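Local coordinates for protein alpha-/beta-galactoside alpha-2,3-sialyltransferase (Photobacterium phosphoreum, PDB 2ZWI) that probably transfers sialic acid onto galactosides in alpha-2,3 linkage, as a GT-B-type glycosyltransferase that binds cytidine-5'-monophosphate and a zinc ion, at residues K224-Y229 with T311-D316; I255-K260 with D292-I297; S264-N269 with F337-S342. All blocks are in the same frame, centred on the assembly; numbering follows the deposited sequence.

Contact 1. Residues K224-Y229 with T311-D316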
ATOM      1  N   LYS A 224      -1.161 -12.108  20.253  1.00 15.55           N
ATOM      2  CA  LYS A 224      -2.423 -11.753  20.928  1.00 16.05           C
ATOM      3  C   LYS A 224      -3.626 -11.970  20.015  1.00 15.66           C
ATOM      4  O   LYS A 224      -4.605 -12.596  20.407  1.00 15.38           O
ATOM      5  CB  LYS A 224      -2.391 -10.309  21.441  1.00 16.15           C
ATOM      6  CG  LYS A 224      -3.700  -9.793  22.061  1.00 16.52           C
ATOM      7  CD  LYS A 224      -3.499  -8.416  22.666  1.00 18.04           C
ATOM      8  CE  LYS A 224      -4.781  -7.850  23.266  1.00 22.36           C
ATOM      9  NZ  LYS A 224      -4.495  -6.799  24.294  1.00 25.57           N
ATOM     10  N   ILE A 225      -3.546 -11.452  18.793  1.00 15.85           N
ATOM     11  CA  ILE A 225      -4.649 -11.575  17.837  1.00 15.94           C
ATOM     12  C   ILE A 225      -4.917 -13.037  17.440  1.00 15.45           C
ATOM     13  O   ILE A 225      -6.073 -13.455  17.338  1.00 14.50           O
ATOM     14  CB  ILE A 225      -4.417 -10.664  16.599  1.00 16.31           C
ATOM     15  CG1 ILE A 225      -5.727 -10.060  16.075  1.00 18.88           C
ATOM     16  CG2 ILE A 225      -3.586 -11.351  15.521  1.00 16.79           C
ATOM     17  CD1 ILE A 225      -6.891 -11.011  15.900  1.00 21.79           C
ATOM     18  N   LYS A 226      -3.852 -13.813  17.244  1.00 15.01           N
ATOM     19  CA  LYS A 226      -3.999 -15.219  16.914  1.00 15.95           C
ATOM     20  C   LYS A 226      -4.668 -16.000  18.061  1.00 15.84           C
ATOM     21  O   LYS A 226      -5.425 -16.929  17.806  1.00 15.63           O
ATOM     22  CB  LYS A 226      -2.650 -15.834  16.504  1.00 16.02           C
ATOM     23  CG  LYS A 226      -2.121 -15.271  15.185  1.00 17.10           C
ATOM     24  CD  LYS A 226      -0.897 -16.015  14.661  1.00 16.93           C
ATOM     25  CE  LYS A 226      -0.698 -15.681  13.178  1.00 20.53           C
ATOM     26  NZ  LYS A 226       0.459 -16.372  12.497  1.00 20.84           N
ATOM     27  N   GLU A 227      -4.396 -15.612  19.308  1.00 16.11           N
ATOM     28  CA  GLU A 227      -5.081 -16.192  20.468  1.00 17.02           C
ATOM     29  C   GLU A 227      -6.556 -15.792  20.493  1.00 16.44           C
ATOM     30  O   GLU A 227      -7.421 -16.612  20.812  1.00 15.65           O
ATOM     31  CB  GLU A 227      -4.402 -15.762  21.777  1.00 17.50           C
ATOM     32  CG  GLU A 227      -3.089 -16.485  22.042  1.00 19.28           C
ATOM     33  CD  GLU A 227      -2.276 -15.877  23.166  1.00 19.69           C
ATOM     34  OE1 GLU A 227      -1.087 -16.250  23.285  1.00 24.75           O
ATOM     35  OE2 GLU A 227      -2.804 -15.035  23.929  1.00 24.15           O
ATOM     36  N   GLN A 228      -6.831 -14.532  20.153  1.00 15.97           N
ATOM     37  CA  GLN A 228      -8.210 -14.024  20.070  1.00 16.45           C
ATOM     38  C   GLN A 228      -9.052 -14.753  19.016  1.00 16.62           C
ATOM     39  O   GLN A 228     -10.224 -15.053  19.244  1.00 16.96           O
ATOM     40  CB  GLN A 228      -8.213 -12.522  19.796  1.00 16.04           C
ATOM     41  CG  GLN A 228      -7.823 -11.665  20.993  1.00 15.92           C
ATOM     42  CD  GLN A 228      -7.568 -10.209  20.617  1.00 16.91           C
ATOM     43  OE1 GLN A 228      -7.201  -9.898  19.474  1.00 18.63           O
ATOM     44  NE2 GLN A 228      -7.756  -9.313  21.575  1.00 17.29           N
ATOM     45  N   TYR A 229      -8.446 -15.027  17.863  1.00 16.85           N
ATOM     46  CA  TYR A 229      -9.076 -15.811  16.813  1.00 17.07           C
ATOM     47  C   TYR A 229      -9.548 -17.191  17.307  1.00 18.04           C
ATOM     48  O   TYR A 229     -10.639 -17.638  16.954  1.00 18.31           O
ATOM     49  CB  TYR A 229      -8.112 -16.005  15.638  1.00 16.40           C
ATOM     50  CG  TYR A 229      -7.911 -14.797  14.729  1.00 15.17           C
ATOM     51  CD1 TYR A 229      -8.898 -13.821  14.583  1.00 15.31           C
ATOM     52  CD2 TYR A 229      -6.740 -14.666  13.971  1.00 14.18           C
ATOM     53  CE1 TYR A 229      -8.708 -12.717  13.727  1.00 15.04           C
ATOM     54  CE2 TYR A 229      -6.543 -13.561  13.115  1.00 13.76           C
ATOM     55  CZ  TYR A 229      -7.528 -12.602  13.001  1.00 13.83           C
ATOM     56  OH  TYR A 229      -7.345 -11.525  12.162  1.00 14.98           O
ATOM     57  N   THR A 311       1.890 -11.241   8.538  1.00 14.42           N
ATOM     58  CA  THR A 311       2.122 -12.161   9.653  1.00 15.23           C
ATOM     59  C   THR A 311       1.161 -13.359   9.668  1.00 16.36           C
ATOM     60  O   THR A 311       1.165 -14.154  10.611  1.00 16.63           O
ATOM     61  CB  THR A 311       2.133 -11.427  11.036  1.00 15.40           C
ATOM     62  OG1 THR A 311       0.870 -10.796  11.293  1.00 13.94           O
ATOM     63  CG2 THR A 311       3.236 -10.389  11.091  1.00 14.68           C
ATOM     64  N   ASP A 312       0.356 -13.482   8.606  1.00 17.03           N
ATOM     65  CA  ASP A 312      -0.660 -14.522   8.455  1.00 17.71           C
ATOM     66  C   ASP A 312      -1.644 -14.563   9.641  1.00 17.64           C
ATOM     67  O   ASP A 312      -1.945 -15.631  10.173  1.00 17.70           O
ATOM     68  CB  ASP A 312       0.008 -15.894   8.208  1.00 18.93           C
ATOM     69  CG  ASP A 312      -0.962 -16.949   7.697  1.00 21.11           C
ATOM     70  OD1 ASP A 312      -0.676 -18.142   7.914  1.00 24.76           O
ATOM     71  OD2 ASP A 312      -2.007 -16.606   7.090  1.00 24.85           O
ATOM     72  N   ALA A 313      -2.134 -13.394  10.049  1.00 16.74           N
ATOM     73  CA  ALA A 313      -3.116 -13.309  11.125  1.00 16.29           C
ATOM     74  C   ALA A 313      -4.434 -12.810  10.550  1.00 16.19           C
ATOM     75  O   ALA A 313      -4.916 -11.740  10.903  1.00 15.74           O
ATOM     76  CB  ALA A 313      -2.620 -12.405  12.227  1.00 16.33           C
ATOM     77  N   LEU A 314      -5.008 -13.608   9.655  1.00 16.38           N
ATOM     78  CA  LEU A 314      -6.193 -13.205   8.890  1.00 16.70           C
ATOM     79  C   LEU A 314      -7.440 -13.891   9.430  1.00 16.05           C
ATOM     80  O   LEU A 314      -7.349 -15.024   9.900  1.00 15.72           O
ATOM     81  CB  LEU A 314      -6.008 -13.547   7.407  1.00 17.14           C
ATOM     82  CG  LEU A 314      -5.529 -12.487   6.400  1.00 18.82           C
ATOM     83  CD1 LEU A 314      -5.121 -11.144   7.025  1.00 20.97           C
ATOM     84  CD2 LEU A 314      -4.413 -13.078   5.572  1.00 22.39           C
ATOM     85  N   PRO A 315      -8.605 -13.214   9.336  1.00 15.45           N
ATOM     86  CA  PRO A 315      -9.860 -13.776   9.805  1.00 15.12           C
ATOM     87  C   PRO A 315     -10.478 -14.630   8.707  1.00 14.82           C
ATOM     88  O   PRO A 315      -9.899 -14.763   7.618  1.00 14.54           O
ATOM     89  CB  PRO A 315     -10.715 -12.531  10.030  1.00 15.19           C
ATOM     90  CG  PRO A 315     -10.291 -11.620   8.918  1.00 15.12           C
ATOM     91  CD  PRO A 315      -8.804 -11.865   8.763  1.00 15.74           C
ATOM     92  N   ASP A 316     -11.651 -15.185   8.983  1.00 13.80           N
ATOM     93  CA  ASP A 316     -12.351 -15.984   8.006  1.00 13.74           C
ATOM     94  C   ASP A 316     -13.048 -15.103   6.986  1.00 13.03           C
ATOM     95  O   ASP A 316     -13.190 -15.478   5.814  1.00 12.55           O
ATOM     96  CB  ASP A 316     -13.343 -16.909   8.704  1.00 14.54           C
ATOM     97  CG  ASP A 316     -12.645 -17.950   9.545  1.00 16.48           C
ATOM     98  OD1 ASP A 316     -12.034 -18.861   8.949  1.00 19.72           O
ATOM     99  OD2 ASP A 316     -12.679 -17.842  10.792  1.00 17.56           O
TER

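Contact 2. Residues I255-K260 with D292-I297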
ATOM      1  N   ILE A 255     -24.568   0.202  10.114  1.00 10.82           N
ATOM      2  CA  ILE A 255     -24.109  -0.860   9.199  1.00 10.68           C
ATOM      3  C   ILE A 255     -23.915  -2.167   9.957  1.00 10.24           C
ATOM      4  O   ILE A 255     -24.308  -3.220   9.480  1.00 10.35           O
ATOM      5  CB  ILE A 255     -22.785  -0.503   8.479  1.00 10.09           C
ATOM      6  CG1 ILE A 255     -23.002   0.607   7.455  1.00 11.18           C
ATOM      7  CG2 ILE A 255     -22.183  -1.737   7.756  1.00 10.39           C
ATOM      8  CD1 ILE A 255     -21.738   1.336   7.085  1.00 11.51           C
ATOM      9  N   LEU A 256     -23.287  -2.097  11.119  1.00 10.73           N
ATOM     10  CA  LEU A 256     -23.087  -3.284  11.942  1.00 11.41           C
ATOM     11  C   LEU A 256     -24.391  -3.877  12.492  1.00 12.19           C
ATOM     12  O   LEU A 256     -24.497  -5.111  12.627  1.00 12.59           O
ATOM     13  CB  LEU A 256     -22.099  -3.010  13.061  1.00 11.44           C
ATOM     14  CG  LEU A 256     -20.657  -3.110  12.593  1.00 10.69           C
ATOM     15  CD1 LEU A 256     -19.755  -2.289  13.522  1.00 11.43           C
ATOM     16  CD2 LEU A 256     -20.213  -4.567  12.478  1.00 10.19           C
ATOM     17  N   THR A 257     -25.383  -3.035  12.794  1.00 12.27           N
ATOM     18  CA  THR A 257     -26.656  -3.602  13.252  1.00 13.43           C
ATOM     19  C   THR A 257     -27.442  -4.245  12.113  1.00 13.37           C
ATOM     20  O   THR A 257     -28.057  -5.276  12.319  1.00 12.75           O
ATOM     21  CB  THR A 257     -27.560  -2.698  14.171  1.00 14.14           C
ATOM     22  OG1 THR A 257     -28.813  -2.383  13.534  1.00 17.38           O
ATOM     23  CG2 THR A 257     -26.871  -1.490  14.687  1.00 11.84           C
ATOM     24  N   GLU A 258     -27.376  -3.668  10.910  1.00 13.56           N
ATOM     25  CA  GLU A 258     -27.963  -4.292   9.730  1.00 13.98           C
ATOM     26  C   GLU A 258     -27.278  -5.629   9.384  1.00 14.31           C
ATOM     27  O   GLU A 258     -27.948  -6.628   9.081  1.00 14.75           O
ATOM     28  CB  GLU A 258     -27.912  -3.330   8.538  1.00 14.32           C
ATOM     29  CG  GLU A 258     -28.818  -3.728   7.358  1.00 15.66           C
ATOM     30  CD  GLU A 258     -30.305  -3.696   7.702  1.00 16.16           C
ATOM     31  OE1 GLU A 258     -31.099  -4.331   6.981  1.00 16.99           O
ATOM     32  OE2 GLU A 258     -30.681  -3.044   8.692  1.00 16.82           O
ATOM     33  N   ALA A 259     -25.951  -5.646   9.433  1.00 14.05           N
ATOM     34  CA  ALA A 259     -25.166  -6.858   9.151  1.00 14.35           C
ATOM     35  C   ALA A 259     -25.484  -8.010  10.099  1.00 14.70           C
ATOM     36  O   ALA A 259     -25.430  -9.177   9.708  1.00 14.80           O
ATOM     37  CB  ALA A 259     -23.665  -6.545   9.179  1.00 13.58           C
ATOM     38  N   LYS A 260     -25.799  -7.680  11.347  1.00 15.47           N
ATOM     39  CA  LYS A 260     -26.094  -8.695  12.343  1.00 16.39           C
ATOM     40  C   LYS A 260     -27.463  -9.367  12.152  1.00 16.53           C
ATOM     41  O   LYS A 260     -27.715 -10.416  12.732  1.00 16.85           O
ATOM     42  CB  LYS A 260     -25.914  -8.146  13.764  1.00 16.57           C
ATOM     43  CG  LYS A 260     -24.448  -7.968  14.127  1.00 17.50           C
ATOM     44  CD  LYS A 260     -24.200  -8.063  15.599  1.00 22.31           C
ATOM     45  CE  LYS A 260     -24.391  -6.739  16.292  1.00 22.35           C
ATOM     46  NZ  LYS A 260     -23.590  -6.726  17.563  1.00 22.20           N
ATOM     47  N   ASP A 292     -18.046  -0.174  21.426  1.00 22.96           N
ATOM     48  CA  ASP A 292     -18.898  -0.335  22.593  1.00 23.98           C
ATOM     49  C   ASP A 292     -20.311  -0.685  22.180  1.00 23.88           C
ATOM     50  O   ASP A 292     -20.934  -1.571  22.776  1.00 24.45           O
ATOM     51  CB  ASP A 292     -18.913   0.951  23.426  1.00 24.40           C
ATOM     52  CG  ASP A 292     -17.635   1.147  24.221  1.00 25.48           C
ATOM     53  OD1 ASP A 292     -16.840   0.180  24.354  1.00 26.55           O
ATOM     54  OD2 ASP A 292     -17.434   2.278  24.722  1.00 25.54           O
ATOM     55  N   ALA A 293     -20.809   0.006  21.153  1.00 23.58           N
ATOM     56  CA  ALA A 293     -22.183  -0.178  20.692  1.00 22.96           C
ATOM     57  C   ALA A 293     -22.431  -1.599  20.200  1.00 22.67           C
ATOM     58  O   ALA A 293     -23.591  -2.045  20.157  1.00 22.51           O
ATOM     59  CB  ALA A 293     -22.533   0.835  19.616  1.00 22.76           C
ATOM     60  N   HIS A 294     -21.351  -2.308  19.854  1.00 21.85           N
ATOM     61  CA  HIS A 294     -21.466  -3.658  19.307  1.00 21.75           C
ATOM     62  C   HIS A 294     -20.718  -4.800  20.015  1.00 21.72           C
ATOM     63  O   HIS A 294     -20.760  -5.949  19.554  1.00 22.22           O
ATOM     64  CB  HIS A 294     -21.208  -3.656  17.801  1.00 21.51           C
ATOM     65  CG  HIS A 294     -22.321  -3.042  17.019  1.00 21.15           C
ATOM     66  ND1 HIS A 294     -23.562  -3.633  16.910  1.00 20.74           N
ATOM     67  CD2 HIS A 294     -22.399  -1.874  16.341  1.00 20.61           C
ATOM     68  CE1 HIS A 294     -24.351  -2.863  16.184  1.00 20.67           C
ATOM     69  NE2 HIS A 294     -23.668  -1.792  15.823  1.00 20.78           N
ATOM     70  N   ASN A 295     -20.066  -4.497  21.133  1.00 21.52           N
ATOM     71  CA  ASN A 295     -19.279  -5.492  21.872  1.00 21.42           C
ATOM     72  C   ASN A 295     -18.326  -6.279  20.980  1.00 21.00           C
ATOM     73  O   ASN A 295     -18.341  -7.512  20.948  1.00 21.13           O
ATOM     74  CB  ASN A 295     -20.181  -6.442  22.663  1.00 21.52           C
ATOM     75  CG  ASN A 295     -20.847  -5.763  23.828  1.00 22.15           C
ATOM     76  OD1 ASN A 295     -20.518  -4.624  24.178  1.00 23.27           O
ATOM     77  ND2 ASN A 295     -21.794  -6.454  24.440  1.00 23.75           N
ATOM     78  N   MET A 296     -17.489  -5.546  20.264  1.00 20.36           N
ATOM     79  CA  MET A 296     -16.568  -6.147  19.318  1.00 20.36           C
ATOM     80  C   MET A 296     -15.181  -6.255  19.926  1.00 18.44           C
ATOM     81  O   MET A 296     -14.783  -5.424  20.736  1.00 17.75           O
ATOM     82  CB  MET A 296     -16.530  -5.309  18.046  1.00 19.98           C
ATOM     83  CG  MET A 296     -17.817  -5.416  17.233  1.00 22.29           C
ATOM     84  SD  MET A 296     -17.777  -4.361  15.800  1.00 24.96           S
ATOM     85  CE  MET A 296     -17.603  -2.768  16.569  1.00 23.13           C
ATOM     86  N   ILE A 297     -14.449  -7.285  19.528  1.00 17.38           N
ATOM     87  CA  ILE A 297     -13.052  -7.418  19.924  1.00 16.80           C
ATOM     88  C   ILE A 297     -12.216  -6.374  19.170  1.00 16.03           C
ATOM     89  O   ILE A 297     -12.158  -6.384  17.945  1.00 15.15           O
ATOM     90  CB  ILE A 297     -12.510  -8.844  19.646  1.00 16.68           C
ATOM     91  CG1 ILE A 297     -13.368  -9.895  20.359  1.00 17.66           C
ATOM     92  CG2 ILE A 297     -11.048  -8.957  20.058  1.00 16.68           C
ATOM     93  CD1 ILE A 297     -12.853 -11.310  20.199  1.00 17.27           C
TER

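Contact 3. Residues S264-N269 with F337-S342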
ATOM      1  N   SER A 264     -31.481  -9.440   6.304  1.00 17.68           N
ATOM      2  CA  SER A 264     -31.462  -8.098   5.741  1.00 17.69           C
ATOM      3  C   SER A 264     -31.620  -8.163   4.227  1.00 18.00           C
ATOM      4  O   SER A 264     -30.984  -9.004   3.581  1.00 18.40           O
ATOM      5  CB  SER A 264     -30.149  -7.385   6.097  1.00 17.59           C
ATOM      6  OG  SER A 264     -30.032  -6.161   5.392  1.00 16.14           O
ATOM      7  N   PRO A 265     -32.471  -7.291   3.651  1.00 18.13           N
ATOM      8  CA  PRO A 265     -32.528  -7.137   2.196  1.00 18.13           C
ATOM      9  C   PRO A 265     -31.352  -6.337   1.632  1.00 18.32           C
ATOM     10  O   PRO A 265     -31.165  -6.294   0.407  1.00 18.67           O
ATOM     11  CB  PRO A 265     -33.828  -6.351   1.981  1.00 18.51           C
ATOM     12  CG  PRO A 265     -34.017  -5.594   3.225  1.00 18.26           C
ATOM     13  CD  PRO A 265     -33.463  -6.437   4.332  1.00 18.23           C
ATOM     14  N   ILE A 266     -30.598  -5.688   2.519  1.00 17.61           N
ATOM     15  CA  ILE A 266     -29.486  -4.819   2.138  1.00 17.49           C
ATOM     16  C   ILE A 266     -28.200  -5.598   2.311  1.00 16.65           C
ATOM     17  O   ILE A 266     -27.511  -5.885   1.342  1.00 17.16           O
ATOM     18  CB  ILE A 266     -29.440  -3.536   3.015  1.00 17.91           C
ATOM     19  CG1 ILE A 266     -30.698  -2.687   2.785  1.00 18.98           C
ATOM     20  CG2 ILE A 266     -28.182  -2.723   2.720  1.00 17.85           C
ATOM     21  CD1 ILE A 266     -31.149  -1.887   4.021  1.00 21.68           C
ATOM     22  N   ILE A 267     -27.887  -5.951   3.550  1.00 15.37           N
ATOM     23  CA  ILE A 267     -26.728  -6.783   3.811  1.00 14.91           C
ATOM     24  C   ILE A 267     -27.172  -8.253   3.805  1.00 14.39           C
ATOM     25  O   ILE A 267     -27.501  -8.816   4.850  1.00 14.21           O
ATOM     26  CB  ILE A 267     -26.012  -6.376   5.124  1.00 14.72           C
ATOM     27  CG1 ILE A 267     -25.682  -4.875   5.103  1.00 14.06           C
ATOM     28  CG2 ILE A 267     -24.746  -7.225   5.334  1.00 14.88           C
ATOM     29  CD1 ILE A 267     -25.012  -4.350   6.371  1.00 14.44           C
ATOM     30  N   THR A 268     -27.194  -8.855   2.616  1.00 14.26           N
ATOM     31  CA  THR A 268     -27.650 -10.244   2.455  1.00 14.25           C
ATOM     32  C   THR A 268     -26.677 -11.267   3.059  1.00 14.57           C
ATOM     33  O   THR A 268     -27.100 -12.320   3.529  1.00 14.25           O
ATOM     34  CB  THR A 268     -27.988 -10.593   0.976  1.00 14.60           C
ATOM     35  OG1 THR A 268     -26.832 -10.410   0.154  1.00 15.15           O
ATOM     36  CG2 THR A 268     -29.125  -9.698   0.450  1.00 14.19           C
ATOM     37  N   ASN A 269     -25.384 -10.936   3.060  1.00 14.66           N
ATOM     38  CA  ASN A 269     -24.346 -11.744   3.717  1.00 14.84           C
ATOM     39  C   ASN A 269     -24.207 -11.387   5.183  1.00 14.51           C
ATOM     40  O   ASN A 269     -23.422 -10.500   5.543  1.00 14.58           O
ATOM     41  CB  ASN A 269     -22.981 -11.523   3.064  1.00 15.20           C
ATOM     42  CG  ASN A 269     -22.900 -12.059   1.674  1.00 17.78           C
ATOM     43  OD1 ASN A 269     -22.212 -11.482   0.819  1.00 21.39           O
ATOM     44  ND2 ASN A 269     -23.585 -13.170   1.419  1.00 16.51           N
ATOM     45  N   PHE A 337     -19.414  -7.603   2.419  1.00 11.36           N
ATOM     46  CA  PHE A 337     -20.027  -6.344   1.974  1.00 11.14           C
ATOM     47  C   PHE A 337     -19.002  -5.214   2.059  1.00 11.12           C
ATOM     48  O   PHE A 337     -18.102  -5.265   2.897  1.00 10.81           O
ATOM     49  CB  PHE A 337     -21.267  -5.988   2.820  1.00 11.57           C
ATOM     50  CG  PHE A 337     -21.006  -5.925   4.311  1.00 11.33           C
ATOM     51  CD1 PHE A 337     -20.520  -4.758   4.902  1.00 10.28           C
ATOM     52  CD2 PHE A 337     -21.237  -7.035   5.120  1.00 11.85           C
ATOM     53  CE1 PHE A 337     -20.269  -4.697   6.270  1.00 10.99           C
ATOM     54  CE2 PHE A 337     -20.988  -6.983   6.490  1.00 10.84           C
ATOM     55  CZ  PHE A 337     -20.504  -5.807   7.063  1.00 11.48           C
ATOM     56  N   ILE A 338     -19.116  -4.217   1.180  1.00 10.58           N
ATOM     57  CA  ILE A 338     -18.377  -2.960   1.348  1.00 10.38           C
ATOM     58  C   ILE A 338     -19.329  -1.775   1.202  1.00 10.85           C
ATOM     59  O   ILE A 338     -20.095  -1.702   0.237  1.00 10.83           O
ATOM     60  CB  ILE A 338     -17.195  -2.790   0.347  1.00 10.97           C
ATOM     61  CG1 ILE A 338     -16.268  -4.014   0.346  1.00 10.06           C
ATOM     62  CG2 ILE A 338     -16.382  -1.547   0.694  1.00  9.57           C
ATOM     63  CD1 ILE A 338     -15.080  -3.875  -0.640  1.00 10.51           C
ATOM     64  N   PHE A 339     -19.292  -0.864   2.172  1.00 10.72           N
ATOM     65  CA  PHE A 339     -20.065   0.372   2.098  1.00 11.82           C
ATOM     66  C   PHE A 339     -19.196   1.521   1.644  1.00 12.30           C
ATOM     67  O   PHE A 339     -18.065   1.690   2.105  1.00 11.99           O
ATOM     68  CB  PHE A 339     -20.728   0.727   3.429  1.00 11.29           C
ATOM     69  CG  PHE A 339     -22.012  -0.015   3.678  1.00 12.49           C
ATOM     70  CD1 PHE A 339     -23.241   0.635   3.563  1.00 12.90           C
ATOM     71  CD2 PHE A 339     -21.992  -1.371   4.001  1.00 12.25           C
ATOM     72  CE1 PHE A 339     -24.436  -0.056   3.778  1.00 12.61           C
ATOM     73  CE2 PHE A 339     -23.177  -2.066   4.207  1.00 13.19           C
ATOM     74  CZ  PHE A 339     -24.399  -1.411   4.105  1.00 12.09           C
ATOM     75  N   TYR A 340     -19.759   2.314   0.749  1.00 13.44           N
ATOM     76  CA  TYR A 340     -19.080   3.470   0.196  1.00 14.97           C
ATOM     77  C   TYR A 340     -19.889   4.743   0.455  1.00 16.55           C
ATOM     78  O   TYR A 340     -21.120   4.728   0.413  1.00 16.77           O
ATOM     79  CB  TYR A 340     -18.908   3.292  -1.311  1.00 14.00           C
ATOM     80  CG  TYR A 340     -18.119   2.069  -1.733  1.00 14.00           C
ATOM     81  CD1 TYR A 340     -18.752   0.839  -1.934  1.00 12.83           C
ATOM     82  CD2 TYR A 340     -16.735   2.145  -1.936  1.00 12.93           C
ATOM     83  CE1 TYR A 340     -18.024  -0.288  -2.342  1.00 13.40           C
ATOM     84  CE2 TYR A 340     -16.003   1.030  -2.340  1.00 12.89           C
ATOM     85  CZ  TYR A 340     -16.654  -0.179  -2.545  1.00 13.86           C
ATOM     86  OH  TYR A 340     -15.934  -1.282  -2.954  1.00 12.67           O
ATOM     87  N   LYS A 341     -19.185   5.840   0.722  1.00 18.46           N
ATOM     88  CA  LYS A 341     -19.773   7.174   0.672  1.00 20.45           C
ATOM     89  C   LYS A 341     -19.817   7.522  -0.809  1.00 21.19           C
ATOM     90  O   LYS A 341     -18.764   7.723  -1.441  1.00 21.74           O
ATOM     91  CB  LYS A 341     -18.890   8.163   1.443  1.00 20.62           C
ATOM     92  CG  LYS A 341     -19.254   9.639   1.313  1.00 22.82           C
ATOM     93  CD  LYS A 341     -18.000  10.474   1.539  1.00 25.80           C
ATOM     94  CE  LYS A 341     -18.271  11.973   1.578  1.00 28.10           C
ATOM     95  NZ  LYS A 341     -17.011  12.707   1.959  1.00 28.91           N
ATOM     96  N   SER A 342     -21.024   7.531  -1.372  1.00 22.11           N
ATOM     97  CA  SER A 342     -21.221   7.764  -2.808  1.00 22.57           C
ATOM     98  C   SER A 342     -22.664   8.148  -3.114  1.00 23.26           C
ATOM     99  O   SER A 342     -23.520   8.117  -2.229  1.00 23.58           O
ATOM    100  CB  SER A 342     -20.856   6.522  -3.608  1.00 22.91           C
ATOM    101  OG  SER A 342     -20.940   6.773  -4.998  1.00 22.34           O
TER

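Contact 1. Residues K224-Y229 with T311-D316
Tyr229 and Lys226 both turn CG beside their own backbone N, anti to the carbonyl carbon (chi1 -76° and -67°), and from one face of helix 223-230 they reach the loop at Thr311-Pro315. The lysine runs extended beyond CG, which carries NZ to Thr311 O at 3.0 Å. That hydrogen bond lies nearly along the C=O axis, with a C=O...N angle of 163°. On the way the lysine passes beside the next peptide, its CE 3.3 Å from Asp312 O. The tyrosine hydroxyl donates a shorter bond, from OH to Ala313 O at 2.7 Å; OH approaches from above the carbonyl plane rather than on a lone pair, while the oxygen lies at the edge of the ring.

The carbonyls gripped here belong to the chain as it leaves helix 305-310. Asp312, with positive phi, is the C' residue of a Schellman motif in which Ala313 N bonds to Leu308 O and Asp312 N to Ile309 O; the chain then continues extended toward strand 317-321 of the C-terminal Rossmann-like domain of this GT-B fold. Between the two polar anchors sits the methyl of Ala313, whose CB meets Ile225 CG2 at 3.6 Å. Ile225 also lays CD1 over one face of the Tyr229 ring, 3.3 Å above its plane and offset toward the rim. Further along, Pro315 presents CD to Tyr229 OH at 3.7 Å. Thr311 OG1 turns back to the last turn of helix 305-310, bonded to Ala307 O, and Tyr229 also meets the ring of Phe277 on strand 275-279.

Contact 2. Residues I255-K260 with D292-I297
The C-terminal part of helix 249-259 faces the end of helix 287-294 with Leu256 and His294 nearest, their CA atoms 7.6 Å apart, just before Asn295 takes positive phi in a Schellman motif that ends the second helix. The imidazole of His294 lies between the two segments and carries most of the contact. Leu256 CB lies over one face of it, a CH-pi contact 3.6 Å from the ring centroid and 22° off its normal. The side chains of Thr257 and His294 cross at about a right angle, with Thr257 CG2 near the ring edge. At another part of the rim Lys260 arrives, its chain bent at chi3 (-86°), and NZ gives a weak hydrogen bond to His294 ND1 at 3.2 Å. The remaining ring nitrogen, NE2, is bonded to Ile253 O in the first helix, and the two bonds together probably restrain the ring's rotation. Deeper in, Leu256 and Met296 meet tip to tip, CD1 to SD at 3.7 Å.

These two helices belong to the nucleotide-binding-type alpha/beta domain and lie on the same side of its parallel sheet. Leu256 rests on Phe239 of strand 236-240, Met296 packs on Leu276 and Phe278 of strand 275-279, and the chain then enters edge strand 297-299, where Ile297 bonds to the backbone of strand 275-279.

Contact 3. Residues S264-N269 with F337-S342
Ile267 splits its two branches between two phenylalanines of strand 334-340. Its CG2 methyl meets the Phe337 ring at CD2, 3.5 Å away, in an oblique approach. The other branch takes Phe339: CD1 lies 3.6 Å from Phe339 CE2, while CG1 sits in the plane of that ring at its edge, the two side chains crossing at about a right angle. This division follows from the isoleucine torsion, which sets CG2 anti to the backbone N and CG1 beside it (chi1 -53°). Ile266 adds a looser touch, CG2 to Phe339 CZ at 4.2 Å, and the backbone oxygen of Asn269 lies near the plane of the Phe337 ring, 4.1 Å from CD2.

The contact is purely apolar in its side chains. Behind it Ser264 OG organises the loop, accepting hydrogen bonds from two successive backbone amides, Ile266 N at 3.0 Å and Ile267 N at 2.8 Å, in an ST turn and an ST motif. The hydroxyl thus holds the turn that presents Ile267 to the strand, with Ile266 reaching Phe339 from the side. Its further partner is the carboxylate of Glu258, which ties this turn to helix 249-259.

The loop belongs to the crossover from helix 249-259 to strand 275-279. Ile267 also touches Ala259 and Glu258 of that helix, and Phe339 packs on Ile255. Strand 334-340 itself is hydrogen-bonded to Gly320 of strand 317-321 through Phe337 and Phe339, and through Ile338 to Lys367 of strand 366-368.

All three contacts lie in the domain built on the six-stranded parallel sheet. Contacts 2 and 3, with centres 14 Å apart, are joined through helix 249-259: Glu258 OE1 lies 2.6 Å from Ser264 OG, a probable hydrogen bond, and Ile255 O 3.4 Å from Ile267 CD1. The segments of contacts 1 and 2 meet in packing, Gln228 NE2 to Ile297 CG2 at 3.6 Å; nearest atoms of contacts 1 and 3 are about 11 Å apart. None reaches cytidine-5'-monophosphate: the nearest side chains are Leu314 and Leu256 at about 11 Å and Phe337 at about 12 Å. Contact 1 comes closest to the nucleotide pocket, with the Leu314 side chain about 4 Å from that of Phe305, and its Tyr229 side chain is about 7 Å from that of zinc-binding Asp275.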